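Local coordinates for extracellular solute-binding protein (Conexibacter woesei, PDB 4P98), which probably binds a small solute, possibly a nucleoside as in PnrA-like relatives, outside the cell membrane and delivers it to an ABC transporter, at residues A[22-27]-A[65-70]; A[125-130]-A[276-281]; A[136-141]-A[168-173]; A[216-221]-A[237-242]. All blocks are in the same frame, centred on the assembly; numbering follows the deposited sequence.

Overall arrangement
From the N terminus, interaction 1 comes first: strand 22-25 meets helix 61-73, closing a short loop that contains strand 53-55, within the lobe built on the six-stranded sheet. Interaction 2 then opens at helix 125-137 and closes the longest loop, at 276-281, where the chain passes between lobes. Nested inside that loop are interaction 3, which joins the C-terminal ends of helices 125-137 and 154-170, and interaction 4, between helix 212-221 and the turn before strand 240-242; these two are in series along the chain but touch through Leu-139 and Ile-241. Interaction 2 touches both, while interaction 1 stays apart, its centre about 26 Å from that of interaction 2.

Interaction 1 of 4, residues A[22-27]-A[65-70]; sequences AIIASG and EPVIRQ
Ile-24, on a strand of the parallel sheet, faces Ile-68 on a helix that runs roughly opposite to it in direction, with the two CA atoms 7.4 Å apart. The fold is the three-layer alpha/beta sandwich of a periplasmic binding protein lobe: helix 61-73 links strand 53-55 to strand 78-82 in a beta-alpha-beta crossover, and in doing so passes over strand 22-25, which lies between them in the sheet. The strand backbone is occupied by bonds to its two neighbours, Ile-23 pairing with Gln-53 and Arg-55 and Ile-24 with Val-80, and this leaves side chains to make the contact with the helix.

Ile-24 points at the helix and spreads its longer branch over two successive residues. Its CG1 meets CG1 of Ile-68 at 3.9 Å, while the bend at chi2 (-52°) swings CD1 across to CG1 of Val-67, 3.8 Å away. Branched aliphatic residues suit this layer, being compact, stiff and indifferent to hydrogen bonding. Val-67 aims its CB at the strand and needs no further reach; Ile-68 starts off to one side but brings its CG1 nearer, and it also packs on Pro-89 and Val-93 of helix 84-94. Phe-71, one turn on from Val-67, adds to the cover over Ile-24.

The outer side of the helix is polar. There Arg-69 NH2, also paired with Glu-96, reaches back one turn to Glu-65 OE2 at 2.8 Å, nearly straight at 165° and in the guanidinium plane, meeting the carboxylate on its anti side.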
loop_
_atom_site.group_PDB
_atom_site.type_symbol
_atom_site.label_atom_id
_atom_site.label_comp_id
_atom_site.label_asym_id
_atom_site.label_seq_id
_atom_site.Cartn_x
_atom_site.Cartn_y
_atom_site.Cartn_z
ATOM N N ALA A 22 1.687 -19.953 -4.049
ATOM C CA ALA A 22 2.963 -19.453 -3.565
ATOM C C ALA A 22 2.999 -17.954 -3.780
ATOM O O ALA A 22 2.686 -17.483 -4.882
ATOM C CB ALA A 22 4.120 -20.116 -4.304
ATOM N N ILE A 23 3.358 -17.218 -2.724
ATOM C CA ILE A 23 3.575 -15.777 -2.801
ATOM C C ILE A 23 5.079 -15.535 -2.741
ATOM O O ILE A 23 5.749 -15.973 -1.789
ATOM C CB ILE A 23 2.918 -15.003 -1.637
ATOM C CG1 ILE A 23 1.465 -15.427 -1.397
ATOM C CG2 ILE A 23 3.031 -13.506 -1.871
ATOM C CD1 ILE A 23 0.486 -15.077 -2.485
ATOM N N ILE A 24 5.601 -14.860 -3.755
ATOM C CA ILE A 24 7.005 -14.476 -3.827
ATOM C C ILE A 24 7.076 -12.963 -3.626
ATOM O O ILE A 24 6.740 -12.208 -4.530
ATOM C CB ILE A 24 7.610 -14.825 -5.203
ATOM C CG1 ILE A 24 7.319 -16.280 -5.604
ATOM C CG2 ILE A 24 9.100 -14.522 -5.222
ATOM C CD1 ILE A 24 7.697 -17.294 -4.555
ATOM N N ALA A 25 7.516 -12.532 -2.444
ATOM C CA ALA A 25 7.495 -11.120 -2.069
ATOM C C ALA A 25 8.835 -10.461 -2.314
ATOM O O ALA A 25 9.891 -11.064 -2.076
ATOM C CB ALA A 25 7.095 -10.957 -0.619
ATOM N N SER A 26 8.770 -9.214 -2.774
ATOM C CA SER A 26 9.943 -8.412 -3.080
ATOM C C SER A 26 10.771 -8.145 -1.819
ATOM O O SER A 26 11.993 -8.227 -1.843
ATOM C CB SER A 26 9.484 -7.091 -3.703
ATOM O OG SER A 26 10.570 -6.256 -4.046
ATOM N N GLY A 27 10.083 -7.837 -0.724
ATOM C CA GLY A 27 10.725 -7.510 0.554
ATOM C C GLY A 27 10.283 -8.394 1.695
ATOM O O GLY A 27 9.934 -9.551 1.487
ATOM N N GLU A 65 13.844 -15.845 -9.882
ATOM C CA GLU A 65 13.478 -16.705 -11.001
ATOM C C GLU A 65 13.561 -18.213 -10.671
ATOM O O GLU A 65 12.619 -18.944 -10.930
ATOM C CB GLU A 65 14.270 -16.340 -12.257
ATOM C CG GLU A 65 14.044 -17.276 -13.429
ATOM C CD GLU A 65 14.712 -16.804 -14.707
ATOM O OE1 GLU A 65 14.891 -15.585 -14.858
ATOM O OE2 GLU A 65 15.050 -17.655 -15.561
ATOM N N PRO A 66 14.664 -18.676 -10.072
ATOM C CA PRO A 66 14.683 -20.107 -9.715
ATOM C C PRO A 66 13.641 -20.530 -8.661
ATOM O O PRO A 66 13.148 -21.653 -8.710
ATOM C CB PRO A 66 16.109 -20.350 -9.194
ATOM C CG PRO A 66 16.856 -19.075 -9.331
ATOM C CD PRO A 66 15.961 -18.007 -9.885
ATOM N N VAL A 67 13.299 -19.642 -7.727
ATOM C CA VAL A 67 12.297 -19.943 -6.705
ATOM C C VAL A 67 10.926 -20.077 -7.366
ATOM O O VAL A 67 10.174 -21.015 -7.086
ATOM C CB VAL A 67 12.251 -18.845 -5.617
ATOM C CG1 VAL A 67 11.072 -19.045 -4.674
ATOM C CG2 VAL A 67 13.550 -18.814 -4.827
ATOM N N ILE A 68 10.605 -19.132 -8.247
ATOM C CA ILE A 68 9.362 -19.179 -9.015
ATOM C C ILE A 68 9.309 -20.479 -9.838
ATOM O O ILE A 68 8.309 -21.199 -9.825
ATOM C CB ILE A 68 9.229 -17.924 -9.921
ATOM C CG1 ILE A 68 9.036 -16.679 -9.061
ATOM C CG2 ILE A 68 8.072 -18.076 -10.900
ATOM C CD1 ILE A 68 9.351 -15.385 -9.780
ATOM N N ARG A 69 10.396 -20.796 -10.534
ATOM C CA ARG A 69 10.458 -22.006 -11.351
ATOM C C ARG A 69 10.198 -23.256 -10.509
ATOM O O ARG A 69 9.464 -24.151 -10.928
ATOM C CB ARG A 69 11.815 -22.123 -12.059
ATOM C CG ARG A 69 11.927 -23.350 -12.957
ATOM C CD ARG A 69 13.199 -23.371 -13.795
ATOM N NE ARG A 69 13.223 -22.258 -14.735
ATOM C CZ ARG A 69 13.960 -21.160 -14.611
ATOM N NH1 ARG A 69 14.803 -21.003 -13.589
ATOM N NH2 ARG A 69 13.862 -20.212 -15.535
ATOM N N GLN A 70 10.799 -23.299 -9.326
ATOM C CA GLN A 70 10.680 -24.446 -8.431
ATOM C C GLN A 70 9.240 -24.665 -7.972
ATOM O O GLN A 70 8.775 -25.798 -7.920
ATOM C CB GLN A 70 11.613 -24.262 -7.222
ATOM C CG GLN A 70 11.488 -25.332 -6.161
ATOM C CD GLN A 70 12.508 -25.177 -5.046
ATOM O OE1 GLN A 70 13.023 -24.077 -4.789
ATOM N NE2 GLN A 70 12.804 -26.277 -4.376
#

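Interaction 2 of 4, residues A[125-130]-A[276-281]; sequences FGQLGY and RGIVLT
Ile-278 is the wedge of this contact, its two branches dividing between neighbouring residues of helix 125-137. The longer one ends in CD1, which meets CB of Gln-127 at 3.7 Å; the shorter, CG2, lies 3.8 Å from CD2 of Leu-128. The two partners are approached differently: the leucine side chain stands at about a right angle to the isoleucine, whereas the glutamine slants across it. With chi2 at 171° the Ile-278 chain is extended, and this carries CD1 forward to the helix surface while CG2, on the shorter branch, stays beside the leucine. Leu-128 begins by pointing past the loop, and only its CD2 end turns toward it.

Gln-127 suits a border position, since it offers aliphatic carbon to Ile-278 and an amide beyond. Its OE1 comes within 4.0 Å of Ile-278 CD1, but that is packing; the oxygen accepts a hydrogen bond from the backbone N of Leu-273, which ties the helix to the chain just after strand 268-271. Leu-131, a turn further on, extends the apolar seat of Ile-278. The loop itself is held by backbone bonds from Ile-278 to Ala-272 and from Thr-281 to Thr-243.

Strands 118-123 and 268-271 belong to one sheet, yet the chain after each leads into the other lobe. Packing between these two exits is consistent with the interlobe hinge of a type I periplasmic binding fold.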
loop_
_atom_site.group_PDB
_atom_site.type_symbol
_atom_site.label_atom_id
_atom_site.label_comp_id
_atom_site.label_asym_id
_atom_site.label_seq_id
_atom_site.Cartn_x
_atom_site.Cartn_y
_atom_site.Cartn_z
ATOM N N PHE A 125 0.443 5.453 -6.589
ATOM C CA PHE A 125 1.001 5.956 -5.324
ATOM C C PHE A 125 0.293 7.221 -4.860
ATOM O O PHE A 125 0.002 7.382 -3.680
ATOM C CB PHE A 125 2.502 6.227 -5.472
ATOM C CG PHE A 125 3.327 4.980 -5.567
ATOM C CD1 PHE A 125 3.591 4.231 -4.432
ATOM C CD2 PHE A 125 3.838 4.557 -6.787
ATOM C CE1 PHE A 125 4.350 3.072 -4.507
ATOM C CE2 PHE A 125 4.603 3.401 -6.872
ATOM C CZ PHE A 125 4.854 2.660 -5.729
ATOM N N GLY A 126 -0.012 8.092 -5.809
ATOM C CA GLY A 126 -0.716 9.338 -5.527
ATOM C C GLY A 126 -2.020 9.137 -4.769
ATOM O O GLY A 126 -2.403 9.997 -3.988
ATOM N N GLN A 127 -2.694 8.003 -4.996
ATOM C CA GLN A 127 -3.966 7.702 -4.317
ATOM C C GLN A 127 -3.823 7.332 -2.852
ATOM O O GLN A 127 -4.691 7.673 -2.051
ATOM C CB GLN A 127 -4.755 6.621 -5.050
ATOM C CG GLN A 127 -5.369 7.156 -6.330
ATOM C CD GLN A 127 -6.560 6.361 -6.822
ATOM O OE1 GLN A 127 -7.081 5.498 -6.136
ATOM N NE2 GLN A 127 -6.983 6.654 -8.035
ATOM N N LEU A 128 -2.761 6.620 -2.501
ATOM C CA LEU A 128 -2.441 6.398 -1.091
ATOM C C LEU A 128 -2.210 7.736 -0.412
ATOM O O LEU A 128 -2.713 7.975 0.693
ATOM C CB LEU A 128 -1.191 5.542 -0.923
ATOM C CG LEU A 128 -1.198 4.111 -1.441
ATOM C CD1 LEU A 128 0.233 3.574 -1.340
ATOM C CD2 LEU A 128 -2.146 3.219 -0.661
ATOM N N GLY A 129 -1.465 8.617 -1.071
ATOM C CA GLY A 129 -1.230 9.951 -0.545
ATOM C C GLY A 129 -2.527 10.718 -0.365
ATOM O O GLY A 129 -2.774 11.299 0.694
ATOM N N TYR A 130 -3.368 10.688 -1.400
ATOM C CA TYR A 130 -4.638 11.405 -1.362
ATOM C C TYR A 130 -5.504 10.976 -0.175
ATOM O O TYR A 130 -6.050 11.824 0.515
ATOM C CB TYR A 130 -5.400 11.259 -2.680
ATOM C CG TYR A 130 -6.542 12.240 -2.813
ATOM C CD1 TYR A 130 -6.341 13.486 -3.397
ATOM C CD2 TYR A 130 -7.810 11.929 -2.336
ATOM C CE1 TYR A 130 -7.381 14.389 -3.528
ATOM C CE2 TYR A 130 -8.866 12.832 -2.468
ATOM C CZ TYR A 130 -8.642 14.055 -3.062
ATOM O OH TYR A 130 -9.668 14.970 -3.176
ATOM N N ARG A 276 -12.240 0.125 -3.806
ATOM C CA ARG A 276 -11.833 -0.453 -2.501
ATOM C C ARG A 276 -10.609 -1.395 -2.594
ATOM O O ARG A 276 -10.389 -2.252 -1.731
ATOM C CB ARG A 276 -13.037 -1.087 -1.779
ATOM C CG ARG A 276 -14.172 -0.073 -1.557
ATOM C CD ARG A 276 -15.291 -0.582 -0.645
ATOM N NE ARG A 276 -14.766 -1.347 0.485
ATOM C CZ ARG A 276 -14.370 -0.844 1.656
ATOM N NH1 ARG A 276 -14.440 0.463 1.915
ATOM N NH2 ARG A 276 -13.890 -1.668 2.584
ATOM N N GLY A 277 -9.794 -1.188 -3.631
ATOM C CA GLY A 277 -8.488 -1.830 -3.732
ATOM C C GLY A 277 -7.515 -1.142 -2.790
ATOM O O GLY A 277 -6.562 -1.762 -2.333
ATOM N N ILE A 278 -7.751 0.146 -2.549
ATOM C CA ILE A 278 -7.075 0.927 -1.517
ATOM C C ILE A 278 -8.107 1.258 -0.440
ATOM O O ILE A 278 -9.156 1.833 -0.737
ATOM C CB ILE A 278 -6.489 2.240 -2.067
ATOM C CG1 ILE A 278 -5.380 1.936 -3.079
ATOM C CG2 ILE A 278 -5.961 3.109 -0.927
ATOM C CD1 ILE A 278 -4.880 3.150 -3.842
ATOM N N VAL A 279 -7.793 0.900 0.802
ATOM C CA VAL A 279 -8.694 1.114 1.942
ATOM C C VAL A 279 -7.904 1.559 3.168
ATOM O O VAL A 279 -6.678 1.565 3.144
ATOM C CB VAL A 279 -9.454 -0.176 2.314
ATOM C CG1 VAL A 279 -10.369 -0.615 1.176
ATOM C CG2 VAL A 279 -8.496 -1.306 2.679
ATOM N N LEU A 280 -8.619 1.926 4.227
ATOM C CA LEU A 280 -8.001 2.220 5.518
ATOM C C LEU A 280 -7.864 0.977 6.369
ATOM O O LEU A 280 -8.692 0.084 6.314
ATOM C CB LEU A 280 -8.839 3.240 6.293
ATOM C CG LEU A 280 -8.918 4.648 5.715
ATOM C CD1 LEU A 280 -9.786 5.498 6.617
ATOM C CD2 LEU A 280 -7.557 5.284 5.520
ATOM N N THR A 281 -6.798 0.917 7.163
ATOM C CA THR A 281 -6.740 -0.024 8.268
ATOM C C THR A 281 -7.805 0.378 9.293
ATOM O O THR A 281 -8.191 1.545 9.353
ATOM C CB THR A 281 -5.386 0.059 8.991
ATOM O OG1 THR A 281 -5.117 1.431 9.303
ATOM C CG2 THR A 281 -4.281 -0.497 8.129
#

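Interaction 3 of 4, residues A[136-141]-A[168-173]; sequences AGSLRG and KAANPR
Gly-137 and Asn-171 bring their CA atoms to 4.6 Å, where two helices end against each other. The tight part lies here. Ala-170 CB rests on the glycine backbone, 3.6 Å from Gly-137 C, and Asn-171 CB sits 3.3 Å from Gly-137 O. A residue without a side chain suits the spot because a CB on Gly-137 would be aimed straight into Ala-170 and Asn-171; alanine, with a single methyl, is the matching surface. The carbonyl oxygens of Gly-137 and Ala-170 also approach to 3.4 Å, a pair of acceptors brought together by the packing. Ser-138 closes one flank more loosely: its OG, bonded to Phe-134 O a turn back, stands 4.0 Å from Ala-170 CB.

Beyond Gly-137 the contact turns polar and wet. With CG of Asn-171 anti to the backbone N (chi1 -174°), the amide extends past the glycine to a water that accepts from ND2 at 2.9 Å and lies 2.7 Å from Ala-136 O, to which it can donate. The same ND2 has a weak bond to Glu-143. On its other side the amide turns back on its own chain: OD1 takes a weak, bent bond from Arg-173 N, 3.2 Å and 133°, in an Asx turn, and another weak one from Ala-174 N. Farther out the two chains diverge toward solvent.

Close glycine-alanine packing thus joins the C-terminal ends of helices 125-137 and 154-170, which lead into neighbouring strands 144-149 and 175-180 of the five-stranded parallel sheet, the helix-to-strand connection of an alpha/beta (Rossmann-like) lobe.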
loop_
_atom_site.group_PDB
_atom_site.type_symbol
_atom_site.label_atom_id
_atom_site.label_comp_id
_atom_site.label_asym_id
_atom_site.label_seq_id
_atom_site.Cartn_x
_atom_site.Cartn_y
_atom_site.Cartn_z
ATOM N N ALA A 136 -6.403 13.329 7.069
ATOM C CA ALA A 136 -5.818 14.422 7.840
ATOM C C ALA A 136 -6.728 15.654 7.864
ATOM O O ALA A 136 -6.881 16.303 8.895
ATOM C CB ALA A 136 -4.452 14.797 7.287
ATOM N N GLY A 137 -7.323 15.974 6.724
ATOM C CA GLY A 137 -8.204 17.125 6.616
ATOM C C GLY A 137 -9.586 16.910 7.208
ATOM O O GLY A 137 -10.341 17.859 7.357
ATOM N N SER A 138 -9.915 15.671 7.554
ATOM C CA SER A 138 -11.213 15.333 8.131
ATOM C C SER A 138 -11.230 15.346 9.660
ATOM O O SER A 138 -12.275 15.124 10.259
ATOM C CB SER A 138 -11.648 13.942 7.652
ATOM O OG SER A 138 -11.840 13.937 6.247
ATOM N N LEU A 139 -10.085 15.597 10.292
ATOM C CA LEU A 139 -9.966 15.464 11.741
ATOM C C LEU A 139 -10.476 16.713 12.449
ATOM O O LEU A 139 -10.697 17.738 11.816
ATOM C CB LEU A 139 -8.508 15.218 12.136
ATOM C CG LEU A 139 -7.836 14.006 11.509
ATOM C CD1 LEU A 139 -6.368 13.969 11.925
ATOM C CD2 LEU A 139 -8.549 12.716 11.890
ATOM N N ARG A 140 -10.652 16.622 13.764
ATOM C CA ARG A 140 -11.165 17.754 14.550
ATOM C C ARG A 140 -10.024 18.502 15.209
ATOM O O ARG A 140 -9.269 17.909 15.976
ATOM C CB ARG A 140 -12.108 17.268 15.646
ATOM C CG ARG A 140 -13.506 16.902 15.173
ATOM C CD ARG A 140 -14.451 16.661 16.350
ATOM N NE ARG A 140 -13.958 15.595 17.233
ATOM C CZ ARG A 140 -14.717 14.671 17.824
ATOM N NH1 ARG A 140 -16.038 14.646 17.651
ATOM N NH2 ARG A 140 -14.142 13.750 18.596
ATOM N N GLY A 141 -9.903 19.795 14.906
ATOM C CA GLY A 141 -8.932 20.660 15.566
ATOM C C GLY A 141 -7.504 20.537 15.060
ATOM O O GLY A 141 -6.579 20.947 15.734
ATOM N N LYS A 168 -6.073 19.545 1.067
ATOM C CA LYS A 168 -6.715 20.749 0.548
ATOM C C LYS A 168 -8.205 20.505 0.284
ATOM O O LYS A 168 -9.023 21.384 0.529
ATOM C CB LYS A 168 -6.029 21.232 -0.727
ATOM C CG LYS A 168 -6.569 22.552 -1.254
ATOM C CD LYS A 168 -5.880 22.943 -2.544
ATOM C CE LYS A 168 -6.505 24.186 -3.151
ATOM N NZ LYS A 168 -5.810 24.572 -4.403
ATOM N N ALA A 169 -8.547 19.311 -0.190
ATOM C CA ALA A 169 -9.934 18.969 -0.485
ATOM C C ALA A 169 -10.765 18.890 0.789
ATOM O O ALA A 169 -11.848 19.458 0.857
ATOM C CB ALA A 169 -10.016 17.658 -1.258
ATOM N N ALA A 170 -10.258 18.199 1.800
ATOM C CA ALA A 170 -11.012 18.006 3.030
ATOM C C ALA A 170 -10.937 19.203 3.982
ATOM O O ALA A 170 -11.860 19.421 4.767
ATOM C CB ALA A 170 -10.570 16.742 3.738
ATOM N N ASN A 171 -9.841 19.955 3.931
ATOM C CA ASN A 171 -9.661 21.107 4.814
ATOM C C ASN A 171 -8.784 22.150 4.150
ATOM O O ASN A 171 -7.569 22.196 4.392
ATOM C CB ASN A 171 -9.056 20.662 6.153
ATOM C CG ASN A 171 -8.981 21.785 7.171
ATOM O OD1 ASN A 171 -9.269 22.950 6.876
ATOM N ND2 ASN A 171 -8.589 21.435 8.388
ATOM N N PRO A 172 -9.387 23.010 3.318
ATOM C CA PRO A 172 -8.579 23.982 2.585
ATOM C C PRO A 172 -7.915 25.037 3.467
ATOM O O PRO A 172 -7.043 25.758 2.986
ATOM C CB PRO A 172 -9.584 24.628 1.618
ATOM C CG PRO A 172 -10.925 24.369 2.209
ATOM C CD PRO A 172 -10.819 23.082 2.953
ATOM N N ARG A 173 -8.328 25.125 4.734
ATOM C CA ARG A 173 -7.736 26.061 5.696
ATOM C C ARG A 173 -6.476 25.517 6.380
ATOM O O ARG A 173 -5.705 26.294 6.932
ATOM C CB ARG A 173 -8.767 26.447 6.761
ATOM C CG ARG A 173 -9.854 27.388 6.254
ATOM C CD ARG A 173 -9.391 28.839 6.310
ATOM N NE ARG A 173 -10.372 29.765 5.740
ATOM C CZ ARG A 173 -10.306 31.095 5.827
ATOM N NH1 ARG A 173 -9.304 31.692 6.469
ATOM N NH2 ARG A 173 -11.255 31.840 5.269
HETATM O O HOH W 1 -7.527 18.913 9.388
#

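Interaction 4 of 4, residues A[216-221]-A[237-242]; sequences QAAVAG and KAVNIT
Neither a ring nor any other flat side chain enters where Val-219 and Val-239 meet; the surfaces are methyls alone. The amide of Asn-240, the next residue, is engaged at its polar atoms elsewhere: OD1 bonds to Thr-225 OG1 and Val-228 N, ND2 to Thr-243 OG1. An asparagine fits there because it can both accept and donate beside the short strand 240-242.

The contact proper rests on CG2 of Val-239. It touches CG2 of Val-219 at 4.0 Å and lies farther, 4.4 Å, from CB of Ala-218. The two valine side chains cross at about a right angle, and a single methyl of each makes the touch. In Val-239 this methyl sits between the backbone N and the carbonyl carbon, with CG1 anti to that carbon (chi1 -57°). Ala-218 points its CB toward the loop, and being so small it lets the turn come near the helix; Val-219 lies beside it and also packs on Ile-236 of helix 234-237.

Val-239 is carried on a type I turn from Lys-237 to Asn-240, closed by Asn-240 N to Lys-237 O at 3.1 Å. Backbone bonds to Thr-225 hold Val-239 and Ile-241 to the neighbouring strand.

With methyls alone meeting and 92 Å² buried, counting both sides, the contact rests on van der Waals packing and the exclusion of water and has little directional preference; its register is probably set by the turn and the strand bonds around it.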
loop_
_atom_site.group_PDB
_atom_site.type_symbol
_atom_site.label_atom_id
_atom_site.label_comp_id
_atom_site.label_asym_id
_atom_site.label_seq_id
_atom_site.Cartn_x
_atom_site.Cartn_y
_atom_site.Cartn_z
ATOM N N GLN A 216 7.776 7.556 16.982
ATOM C CA GLN A 216 8.465 7.887 18.226
ATOM C C GLN A 216 8.357 9.370 18.546
ATOM O O GLN A 216 8.079 9.756 19.691
ATOM C CB GLN A 216 9.951 7.511 18.139
ATOM C CG GLN A 216 10.184 6.022 18.138
ATOM C CD GLN A 216 10.035 5.413 19.521
ATOM O OE1 GLN A 216 10.305 6.066 20.539
ATOM N NE2 GLN A 216 9.615 4.156 19.568
ATOM N N ALA A 217 8.600 10.207 17.546
ATOM C CA ALA A 217 8.535 11.651 17.737
ATOM C C ALA A 217 7.124 12.083 18.134
ATOM O O ALA A 217 6.939 12.972 18.978
ATOM C CB ALA A 217 8.969 12.372 16.470
ATOM N N ALA A 218 6.139 11.464 17.498
ATOM C CA ALA A 218 4.736 11.730 17.787
ATOM C C ALA A 218 4.374 11.383 19.236
ATOM O O ALA A 218 3.689 12.147 19.910
ATOM C CB ALA A 218 3.853 10.947 16.824
ATOM N N VAL A 219 4.821 10.223 19.699
ATOM C CA VAL A 219 4.572 9.811 21.081
ATOM C C VAL A 219 5.180 10.834 22.054
ATOM O O VAL A 219 4.548 11.207 23.040
ATOM C CB VAL A 219 5.108 8.389 21.362
ATOM C CG1 VAL A 219 5.105 8.074 22.857
ATOM C CG2 VAL A 219 4.286 7.346 20.606
ATOM N N ALA A 220 6.394 11.294 21.771
ATOM C CA ALA A 220 7.066 12.267 22.645
ATOM C C ALA A 220 6.275 13.581 22.740
ATOM O O ALA A 220 6.235 14.232 23.797
ATOM C CB ALA A 220 8.488 12.525 22.153
ATOM N N GLY A 221 5.626 13.953 21.643
ATOM C CA GLY A 221 4.851 15.193 21.588
ATOM C C GLY A 221 3.337 15.057 21.703
ATOM O O GLY A 221 2.628 16.034 21.524
ATOM N N LYS A 237 1.691 2.333 17.821
ATOM C CA LYS A 237 0.418 1.937 17.201
ATOM C C LYS A 237 -0.750 2.663 17.855
ATOM O O LYS A 237 -1.707 3.039 17.187
ATOM C CB LYS A 237 0.216 0.415 17.251
ATOM C CG LYS A 237 1.095 -0.350 16.265
ATOM C CD LYS A 237 0.572 -1.755 15.981
ATOM C CE LYS A 237 0.833 -2.695 17.148
ATOM N NZ LYS A 237 0.364 -4.082 16.861
ATOM N N ALA A 238 -0.656 2.899 19.158
ATOM C CA ALA A 238 -1.720 3.567 19.888
ATOM C C ALA A 238 -1.984 4.999 19.421
ATOM O O ALA A 238 -3.059 5.515 19.649
ATOM C CB ALA A 238 -1.438 3.540 21.391
ATOM N N VAL A 239 -1.028 5.649 18.758
ATOM C CA VAL A 239 -1.265 7.007 18.269
ATOM C C VAL A 239 -1.511 7.072 16.750
ATOM O O VAL A 239 -1.738 8.135 16.214
ATOM C CB VAL A 239 -0.137 7.974 18.688
ATOM C CG1 VAL A 239 -0.003 7.957 20.207
ATOM C CG2 VAL A 239 1.193 7.625 18.018
ATOM N N ASN A 240 -1.460 5.934 16.073
ATOM C CA ASN A 240 -1.724 5.896 14.628
ATOM C C ASN A 240 -3.220 5.717 14.362
ATOM O O ASN A 240 -3.780 4.652 14.607
ATOM C CB ASN A 240 -0.924 4.790 13.958
ATOM C CG ASN A 240 -0.849 4.961 12.446
ATOM O OD1 ASN A 240 -0.251 5.917 11.935
ATOM N ND2 ASN A 240 -1.440 4.016 11.726
ATOM N N ILE A 241 -3.841 6.774 13.862
ATOM C CA ILE A 241 -5.278 6.799 13.585
ATOM C C ILE A 241 -5.597 5.724 12.565
ATOM O O ILE A 241 -6.413 4.823 12.805
ATOM C CB ILE A 241 -5.709 8.175 13.060
ATOM C CG1 ILE A 241 -5.518 9.232 14.135
ATOM C CG2 ILE A 241 -7.182 8.161 12.652
ATOM C CD1 ILE A 241 -5.497 10.648 13.595
ATOM N N THR A 242 -4.882 5.780 11.449
ATOM C CA THR A 242 -5.097 4.837 10.384
ATOM C C THR A 242 -3.957 4.928 9.379
ATOM O O THR A 242 -3.141 5.835 9.440
ATOM C CB THR A 242 -6.447 5.128 9.678
ATOM O OG1 THR A 242 -6.762 4.065 8.760
ATOM C CG2 THR A 242 -6.394 6.447 8.959
#